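Local coordinates for protein adenylyltransferase VopS (Vibrio parahaemolyticus, PDB 3LET) that transfers AMP from ATP to a specific threonine of host Rho GTPases, which blocks their downstream signalling and actin assembly in infected cells, at residues 193-197 and 213-217; 210-214 and 277-281; 263-268 and 286-292. All coordinates share one frame; numbering follows the deposited sequence.

From the N terminus, helix 184-199 comes first; contact 1 ties its 193-197 part to 213-217 on helix 207-217 and closes a short loop of 15 residues. Helix 207-217 then serves twice, since Leu213 and His214 also belong to contact 2, which reaches across 62 residues to the 277-281 loop. Contact 3 pairs 263-268 with 286-292, the two helices on either side of that loop, so its segments alternate in sequence with those of contact 2. Helix 281-295 joins all three: Ile291 packs on Tyr197, and Leu288 on Leu210 and Leu213. Together they tie helices 184-199, 207-217, 260-274 and 281-295 into one bundle, and contact 2 fastens to it the loop that probably binds ATP.

Contact 1. Residues 193-197 and 213-217; sequences LLKEY and LHARL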
loop_
_atom_site.group_PDB
_atom_site.type_symbol
_atom_site.label_atom_id
_atom_site.label_comp_id
_atom_site.label_asym_id
_atom_site.label_seq_id
_atom_site.Cartn_x
_atom_site.Cartn_y
_atom_site.Cartn_z
ATOM N N LEU A 193 -18.435 0.154 15.824
ATOM C CA LEU A 193 -17.002 0.413 15.662
ATOM C C LEU A 193 -16.713 1.891 15.846
ATOM O O LEU A 193 -15.699 2.279 16.411
ATOM C CB LEU A 193 -16.473 -0.075 14.300
ATOM C CG LEU A 193 -16.291 -1.598 14.171
ATOM C CD1 LEU A 193 -16.000 -2.006 12.721
ATOM C CD2 LEU A 193 -15.171 -2.093 15.092
ATOM N N LEU A 194 -17.617 2.731 15.381
ATOM C CA LEU A 194 -17.380 4.157 15.479
ATOM C C LEU A 194 -17.391 4.575 16.964
ATOM O O LEU A 194 -16.527 5.345 17.424
ATOM C CB LEU A 194 -18.456 4.915 14.718
ATOM C CG LEU A 194 -18.335 6.435 14.774
ATOM C CD1 LEU A 194 -16.998 6.949 14.242
ATOM C CD2 LEU A 194 -19.498 7.022 13.963
ATOM N N LYS A 195 -18.364 4.082 17.712
ATOM C CA LYS A 195 -18.423 4.403 19.140
ATOM C C LYS A 195 -17.190 3.890 19.848
ATOM O O LYS A 195 -16.615 4.556 20.721
ATOM C CB LYS A 195 -19.664 3.768 19.781
ATOM C CG LYS A 195 -20.977 4.381 19.284
ATOM C CD LYS A 195 -22.145 3.800 20.089
ATOM C CE LYS A 195 -23.447 3.859 19.338
ATOM N NZ LYS A 195 -23.957 5.240 19.225
ATOM N N GLU A 196 -16.816 2.670 19.497
ATOM C CA GLU A 196 -15.638 2.042 20.092
ATOM C C GLU A 196 -14.344 2.851 19.857
ATOM O O GLU A 196 -13.604 3.136 20.799
ATOM C CB GLU A 196 -15.495 0.615 19.551
ATOM C CG GLU A 196 -14.333 -0.151 20.181
ATOM C CD GLU A 196 -14.239 -1.590 19.687
ATOM O OE1 GLU A 196 -15.237 -2.126 19.161
ATOM O OE2 GLU A 196 -13.168 -2.196 19.836
ATOM N N TYR A 197 -14.056 3.220 18.609
ATOM C CA TYR A 197 -12.849 4.010 18.340
ATOM C C TYR A 197 -12.968 5.481 18.765
ATOM O O TYR A 197 -11.973 6.177 18.944
ATOM C CB TYR A 197 -12.441 3.902 16.863
ATOM C CG TYR A 197 -11.701 2.601 16.626
ATOM C CD1 TYR A 197 -12.376 1.384 16.664
ATOM C CD2 TYR A 197 -10.327 2.586 16.427
ATOM C CE1 TYR A 197 -11.701 0.180 16.480
ATOM C CE2 TYR A 197 -9.633 1.379 16.229
ATOM C CZ TYR A 197 -10.332 0.183 16.251
ATOM O OH TYR A 197 -9.667 -1.019 16.062
ATOM N N LEU A 213 -8.595 -2.279 12.452
ATOM C CA LEU A 213 -9.915 -1.655 12.285
ATOM C C LEU A 213 -10.537 -2.113 10.974
ATOM O O LEU A 213 -11.685 -2.520 10.929
ATOM C CB LEU A 213 -9.791 -0.129 12.305
ATOM C CG LEU A 213 -11.066 0.644 11.945
ATOM C CD1 LEU A 213 -12.268 0.241 12.838
ATOM C CD2 LEU A 213 -10.786 2.159 12.039
ATOM N N HIS A 214 -9.766 -2.031 9.890
ATOM C CA HIS A 214 -10.266 -2.409 8.577
ATOM C C HIS A 214 -10.805 -3.851 8.572
ATOM O O HIS A 214 -11.862 -4.127 7.988
ATOM C CB HIS A 214 -9.123 -2.240 7.564
ATOM C CG HIS A 214 -9.477 -2.664 6.178
ATOM N ND1 HIS A 214 -9.155 -3.904 5.680
ATOM C CD2 HIS A 214 -10.105 -2.003 5.177
ATOM C CE1 HIS A 214 -9.583 -4.002 4.431
ATOM N NE2 HIS A 214 -10.155 -2.860 4.101
ATOM N N ALA A 215 -10.081 -4.763 9.223
ATOM C CA ALA A 215 -10.474 -6.172 9.274
ATOM C C ALA A 215 -11.856 -6.377 9.914
ATOM O O ALA A 215 -12.591 -7.277 9.516
ATOM C CB ALA A 215 -9.411 -7.003 10.015
ATOM N N ARG A 216 -12.208 -5.540 10.890
ATOM C CA ARG A 216 -13.499 -5.630 11.561
ATOM C C ARG A 216 -14.569 -4.841 10.826
ATOM O O ARG A 216 -15.743 -5.182 10.866
ATOM C CB ARG A 216 -13.361 -5.157 13.011
ATOM C CG ARG A 216 -12.492 -6.111 13.838
ATOM C CD ARG A 216 -12.268 -5.603 15.255
ATOM N NE ARG A 216 -13.539 -5.455 15.952
ATOM C CZ ARG A 216 -13.772 -4.596 16.943
ATOM N NH1 ARG A 216 -12.830 -3.782 17.378
ATOM N NH2 ARG A 216 -14.961 -4.550 17.505
ATOM N N LEU A 217 -14.152 -3.809 10.107
ATOM C CA LEU A 217 -15.094 -2.945 9.420
ATOM C C LEU A 217 -15.516 -3.525 8.066
ATOM O O LEU A 217 -16.648 -3.326 7.630
ATOM C CB LEU A 217 -14.462 -1.581 9.218
ATOM C CG LEU A 217 -15.251 -0.532 8.452
ATOM C CD1 LEU A 217 -16.550 -0.185 9.214
ATOM C CD2 LEU A 217 -14.369 0.717 8.255
#
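Arg216 and Glu196 face each other in a two-pronged salt bridge. The guanidinium is presented end-on: NH1 donates to Glu196 OE2 at 2.9 Å and NH2 to Glu196 OE1, also at 2.9 Å, both bonds fairly straight. OE1 is met on its syn side, but with the two planes 43° apart OE2 is approached from above the carboxylate plane. Two bonds fix the rotation of the guanidinium, and Leu193 covers one face of it: its CD2 sits over the centre, 3.4 Å from Arg216 CZ. A branched leucine suits this place because its other methyl, CD1, turns to the backbone of the second helix, 3.5 Å from Leu217 CA.

Deeper in, Leu213 CD1 lies over one face of the Tyr197 ring, 4.0 Å from its centroid, in a CH-pi contact offset toward the rim. Arg216 NH1 lies near the edge of the same ring. Glu196 reaches across with an extended chain, its CG anti to the backbone N (chi1 -177°), while Arg216 bends at chi3 to meet it. Behind these side chains, Tyr197 rests on Ile291 and Leu217 on Met287, both of helix 281-295. The short segments run nearly antiparallel at 156°, with axes 11.9 Å apart, a spacing bridged by long side chains: an antiparallel helix pair in the all-helical Fic fold, apolar within and closed by a salt bridge on its more exposed side.

Contact 2. Residues 210-214 and 277-281; sequences LKELH and FTDGN
His214 lays its imidazole flat over the ring of Phe277. Its CB already touches the phenyl edge atom Phe277 CE1, at 3.7 Å, and CG comes to 3.5 Å from Phe277 CD1, which lies over the centre of the imidazole. ND1 hangs out past the phenyl rim, with Phe277 CD1 its nearest atom there, while CD2 is above Phe277 CG. The offset stack has centroids 4.2 Å apart and planes only 10° from parallel. At the tip, NE2 donates to Asp279 O at 2.8 Å, nearly in line with the carbonyl and close to the ring plane; CE1, alongside, is also nearest Asp279 O. With CG anti to the backbone N (chi1 177°), the imidazole reaches both partners from helix 207-217.

Leu210 CB meets Phe277 CZ at 4.1 Å, one helical turn before His214. Within the loop, Asn281 clasps Phe277 twice: OD1 accepts from Phe277 N, and ND2 donates to Phe277 O. Gly280, at the N-cap of helix 281-295, brings its carbonyl O near the imidazole edge at CD2.

Histidine suits its place by offering a flat face and a polar edge at once. NE2 must carry the donated proton, and this bond and the stack probably help hold the loop whose Gly280 and Asn281 probably bind ATP.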
loop_
_atom_site.group_PDB
_atom_site.type_symbol
_atom_site.label_atom_id
_atom_site.label_comp_id
_atom_site.label_asym_id
_atom_site.label_seq_id
_atom_site.Cartn_x
_atom_site.Cartn_y
_atom_site.Cartn_z
ATOM N N LEU A 210 -4.685 0.502 11.899
ATOM C CA LEU A 210 -5.665 0.684 10.822
ATOM C C LEU A 210 -6.023 -0.653 10.175
ATOM O O LEU A 210 -7.160 -0.874 9.760
ATOM C CB LEU A 210 -5.148 1.623 9.735
ATOM C CG LEU A 210 -4.907 3.079 10.108
ATOM C CD1 LEU A 210 -4.810 3.913 8.813
ATOM C CD2 LEU A 210 -6.019 3.603 10.979
ATOM N N LYS A 211 -5.064 -1.553 10.055
ATOM C CA LYS A 211 -5.394 -2.851 9.441
ATOM C C LYS A 211 -6.346 -3.628 10.356
ATOM O O LYS A 211 -7.236 -4.341 9.885
ATOM C CB LYS A 211 -4.123 -3.656 9.170
ATOM C CG LYS A 211 -3.311 -3.015 8.023
ATOM C CD LYS A 211 -1.921 -3.642 7.892
ATOM C CE LYS A 211 -2.014 -5.037 7.307
ATOM N NZ LYS A 211 -0.732 -5.456 6.679
ATOM N N GLU A 212 -6.167 -3.483 11.659
ATOM C CA GLU A 212 -7.062 -4.155 12.612
ATOM C C GLU A 212 -8.477 -3.593 12.528
ATOM O O GLU A 212 -9.448 -4.334 12.501
ATOM C CB GLU A 212 -6.551 -4.024 14.033
ATOM C CG GLU A 212 -5.254 -4.754 14.271
ATOM C CD GLU A 212 -4.814 -4.677 15.726
ATOM O OE1 GLU A 212 -5.682 -4.866 16.616
ATOM O OE2 GLU A 212 -3.606 -4.419 15.961
ATOM N N LEU A 213 -8.595 -2.279 12.452
ATOM C CA LEU A 213 -9.915 -1.655 12.285
ATOM C C LEU A 213 -10.537 -2.113 10.974
ATOM O O LEU A 213 -11.685 -2.520 10.929
ATOM C CB LEU A 213 -9.791 -0.129 12.305
ATOM C CG LEU A 213 -11.066 0.644 11.945
ATOM C CD1 LEU A 213 -12.268 0.241 12.838
ATOM C CD2 LEU A 213 -10.786 2.159 12.039
ATOM N N HIS A 214 -9.766 -2.031 9.890
ATOM C CA HIS A 214 -10.266 -2.409 8.577
ATOM C C HIS A 214 -10.805 -3.851 8.572
ATOM O O HIS A 214 -11.862 -4.127 7.988
ATOM C CB HIS A 214 -9.123 -2.240 7.564
ATOM C CG HIS A 214 -9.477 -2.664 6.178
ATOM N ND1 HIS A 214 -9.155 -3.904 5.680
ATOM C CD2 HIS A 214 -10.105 -2.003 5.177
ATOM C CE1 HIS A 214 -9.583 -4.002 4.431
ATOM N NE2 HIS A 214 -10.155 -2.860 4.101
ATOM N N PHE A 277 -5.885 0.137 0.972
ATOM C CA PHE A 277 -6.413 -1.216 1.198
ATOM C C PHE A 277 -6.850 -1.829 -0.123
ATOM O O PHE A 277 -7.103 -1.114 -1.081
ATOM C CB PHE A 277 -7.599 -1.181 2.208
ATOM C CG PHE A 277 -7.209 -0.633 3.548
ATOM C CD1 PHE A 277 -6.597 -1.455 4.495
ATOM C CD2 PHE A 277 -7.358 0.703 3.824
ATOM C CE1 PHE A 277 -6.183 -0.943 5.724
ATOM C CE2 PHE A 277 -6.944 1.237 5.057
ATOM C CZ PHE A 277 -6.367 0.395 6.012
ATOM N N THR A 278 -6.973 -3.154 -0.180
ATOM C CA THR A 278 -7.360 -3.788 -1.432
ATOM C C THR A 278 -8.819 -3.502 -1.755
ATOM O O THR A 278 -9.219 -3.468 -2.929
ATOM C CB THR A 278 -7.137 -5.319 -1.386
ATOM O OG1 THR A 278 -7.761 -5.849 -0.218
ATOM C CG2 THR A 278 -5.659 -5.634 -1.346
ATOM N N ASP A 279 -9.616 -3.291 -0.711
ATOM C CA ASP A 279 -11.012 -2.919 -0.883
ATOM C C ASP A 279 -11.489 -2.234 0.393
ATOM O O ASP A 279 -10.846 -2.328 1.445
ATOM C CB ASP A 279 -11.858 -4.171 -1.149
ATOM C CG ASP A 279 -13.283 -3.851 -1.635
ATOM O OD1 ASP A 279 -13.590 -2.669 -1.951
ATOM O OD2 ASP A 279 -14.094 -4.816 -1.700
ATOM N N GLY A 280 -12.621 -1.550 0.294
ATOM C CA GLY A 280 -13.177 -0.837 1.440
ATOM C C GLY A 280 -12.402 0.431 1.794
ATOM O O GLY A 280 -12.425 0.897 2.940
ATOM N N ASN A 281 -11.710 1.005 0.831
ATOM C CA ASN A 281 -11.055 2.291 1.076
ATOM C C ASN A 281 -12.040 3.406 1.418
ATOM O O ASN A 281 -11.751 4.228 2.273
ATOM C CB ASN A 281 -10.239 2.710 -0.151
ATOM C CG ASN A 281 -9.076 1.785 -0.364
ATOM O OD1 ASN A 281 -8.231 1.682 0.507
ATOM N ND2 ASN A 281 -9.046 1.077 -1.488
#

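Contact 3. Residues 263-268 and 286-292; sequences LGKHLF and RMLYAIA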
loop_
_atom_site.group_PDB
_atom_site.type_symbol
_atom_site.label_atom_id
_atom_site.label_comp_id
_atom_site.label_asym_id
_atom_site.label_seq_id
_atom_site.Cartn_x
_atom_site.Cartn_y
_atom_site.Cartn_z
ATOM N N LEU A 263 -7.292 16.937 10.723
ATOM C CA LEU A 263 -6.722 15.586 10.680
ATOM C C LEU A 263 -7.650 14.625 9.932
ATOM O O LEU A 263 -7.182 13.795 9.154
ATOM C CB LEU A 263 -6.446 15.070 12.091
ATOM C CG LEU A 263 -5.944 13.634 12.173
ATOM C CD1 LEU A 263 -4.610 13.516 11.439
ATOM C CD2 LEU A 263 -5.830 13.180 13.617
ATOM N N GLY A 264 -8.959 14.707 10.167
ATOM C CA GLY A 264 -9.861 13.784 9.501
ATOM C C GLY A 264 -9.722 13.860 7.986
ATOM O O GLY A 264 -9.754 12.857 7.279
ATOM N N LYS A 265 -9.608 15.079 7.473
ATOM C CA LYS A 265 -9.476 15.287 6.030
ATOM C C LYS A 265 -8.222 14.628 5.478
ATOM O O LYS A 265 -8.247 14.053 4.388
ATOM C CB LYS A 265 -9.439 16.789 5.711
ATOM C CG LYS A 265 -10.778 17.432 5.959
ATOM C CD LYS A 265 -10.774 18.888 5.498
ATOM C CE LYS A 265 -11.606 19.760 6.408
ATOM N NZ LYS A 265 -12.994 19.744 5.963
ATOM N N HIS A 266 -7.123 14.770 6.203
ATOM C CA HIS A 266 -5.848 14.210 5.753
ATOM C C HIS A 266 -5.882 12.691 5.805
ATOM O O HIS A 266 -5.297 12.031 4.958
ATOM C CB HIS A 266 -4.691 14.722 6.609
ATOM C CG HIS A 266 -4.332 16.145 6.330
ATOM N ND1 HIS A 266 -3.500 16.503 5.292
ATOM C CD2 HIS A 266 -4.704 17.301 6.934
ATOM C CE1 HIS A 266 -3.364 17.821 5.274
ATOM N NE2 HIS A 266 -4.080 18.329 6.261
ATOM N N LEU A 267 -6.563 12.129 6.797
ATOM C CA LEU A 267 -6.696 10.672 6.837
ATOM C C LEU A 267 -7.573 10.144 5.713
ATOM O O LEU A 267 -7.245 9.154 5.071
ATOM C CB LEU A 267 -7.235 10.225 8.200
ATOM C CG LEU A 267 -6.225 10.495 9.339
ATOM C CD1 LEU A 267 -6.916 10.135 10.657
ATOM C CD2 LEU A 267 -4.918 9.676 9.163
ATOM N N PHE A 268 -8.693 10.806 5.486
ATOM C CA PHE A 268 -9.606 10.457 4.390
ATOM C C PHE A 268 -8.860 10.506 3.052
ATOM O O PHE A 268 -8.947 9.583 2.235
ATOM C CB PHE A 268 -10.784 11.463 4.396
ATOM C CG PHE A 268 -11.728 11.310 3.227
ATOM C CD1 PHE A 268 -12.926 10.597 3.364
ATOM C CD2 PHE A 268 -11.423 11.897 1.998
ATOM C CE1 PHE A 268 -13.775 10.448 2.325
ATOM C CE2 PHE A 268 -12.287 11.760 0.939
ATOM C CZ PHE A 268 -13.466 11.018 1.092
ATOM N N ARG A 286 -13.862 7.278 5.301
ATOM C CA ARG A 286 -14.973 7.932 6.030
ATOM C C ARG A 286 -14.977 7.596 7.509
ATOM O O ARG A 286 -15.245 8.451 8.336
ATOM C CB ARG A 286 -16.310 7.539 5.398
ATOM C CG ARG A 286 -16.404 8.047 3.973
ATOM C CD ARG A 286 -17.838 8.119 3.436
ATOM N NE ARG A 286 -17.795 8.611 2.051
ATOM C CZ ARG A 286 -17.599 7.827 1.005
ATOM N NH1 ARG A 286 -17.493 6.515 1.182
ATOM N NH2 ARG A 286 -17.521 8.342 -0.215
ATOM N N MET A 287 -14.674 6.349 7.857
ATOM C CA MET A 287 -14.610 6.003 9.275
ATOM C C MET A 287 -13.472 6.789 9.941
ATOM O O MET A 287 -13.649 7.324 11.042
ATOM C CB MET A 287 -14.442 4.485 9.442
ATOM C CG MET A 287 -14.136 4.021 10.863
ATOM S SD MET A 287 -15.598 4.211 11.939
ATOM C CE MET A 287 -16.584 2.794 11.399
ATOM N N LEU A 288 -12.286 6.879 9.317
ATOM C CA LEU A 288 -11.201 7.655 9.976
ATOM C C LEU A 288 -11.520 9.155 10.067
ATOM O O LEU A 288 -11.157 9.813 11.041
ATOM C CB LEU A 288 -9.830 7.479 9.288
ATOM C CG LEU A 288 -9.308 6.036 9.347
ATOM C CD1 LEU A 288 -7.936 5.983 8.676
ATOM C CD2 LEU A 288 -9.191 5.519 10.757
ATOM N N TYR A 289 -12.187 9.693 9.055
ATOM C CA TYR A 289 -12.583 11.102 9.082
ATOM C C TYR A 289 -13.498 11.320 10.286
ATOM O O TYR A 289 -13.288 12.266 11.062
ATOM C CB TYR A 289 -13.340 11.466 7.796
ATOM C CG TYR A 289 -13.922 12.880 7.830
ATOM C CD1 TYR A 289 -13.103 13.993 7.597
ATOM C CD2 TYR A 289 -15.281 13.086 8.086
ATOM C CE1 TYR A 289 -13.617 15.291 7.607
ATOM C CE2 TYR A 289 -15.820 14.409 8.115
ATOM C CZ TYR A 289 -14.985 15.485 7.872
ATOM O OH TYR A 289 -15.514 16.767 7.919
ATOM N N ALA A 290 -14.519 10.463 10.419
ATOM C CA ALA A 290 -15.488 10.579 11.520
ATOM C C ALA A 290 -14.822 10.420 12.875
ATOM O O ALA A 290 -15.124 11.155 13.800
ATOM C CB ALA A 290 -16.615 9.556 11.385
ATOM N N ILE A 291 -13.938 9.444 13.027
ATOM C CA ILE A 291 -13.284 9.273 14.316
ATOM C C ILE A 291 -12.470 10.515 14.649
ATOM O O ILE A 291 -12.516 11.002 15.781
ATOM C CB ILE A 291 -12.360 8.057 14.319
ATOM C CG1 ILE A 291 -13.181 6.769 14.146
ATOM C CG2 ILE A 291 -11.529 8.002 15.608
ATOM C CD1 ILE A 291 -12.275 5.555 13.760
ATOM N N ALA A 292 -11.714 11.021 13.678
ATOM C CA ALA A 292 -10.906 12.231 13.919
ATOM C C ALA A 292 -11.818 13.391 14.332
ATOM O O ALA A 292 -11.523 14.144 15.263
ATOM C CB ALA A 292 -10.077 12.618 12.671
#
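Tyr289 sets the edge of its ring against the backbone of helix 260-274, its CD1 3.4 Å from Gly264 C. Lys265 continues the overlap: its CG runs beside Tyr289 CE1 at 3.9 Å, the two side chains pointing the same way. Their polar ends part to separate partners, Tyr289 OH bonding to Asn300 O and Lys265 NZ to Tyr151 O. The phenol ring extends alongside the neighbouring helix because its CG is anti to the backbone N (chi1 173°).

Gly264 is what brings the helices so near. Its CA is 3.8 Å from that of Tyr289, and Ala292 CB rests 3.4 Å from Gly264 CA. Having no side chain, Gly264 lets the Tyr289 backbone come this near, and the small methyl of Ala292 rests directly on its CA. The axes of the short segments consequently approach to 7.7 Å, running nearly antiparallel at 167°.

One turn on, Leu267 and Leu288 cross at about a right angle, touching through their CB atoms at 3.9 Å. Leucine suits both places, since each branched chain meets a second apolar neighbour, Leu267 reaching Leu205 and Leu288 the leucines of helix 207-217. Farther along, Phe268 turns its ring edge to the aliphatic part of Arg286, with CE1 3.9 Å from Arg286 CG. The arginine chain stays extended to NE, and its NH2 forms a salt bridge with Glu307.

The join itself is therefore apolar, made by close backbone approach and fitted hydrocarbon surfaces, and Lys265 NZ, Tyr289 OH and Arg286 NH2 find their polar partners beyond it. For Arg286, a probable ATP-binding residue, this suggests a stem steadied by Phe268 and a charged end probably oriented by its salt bridge to Glu307.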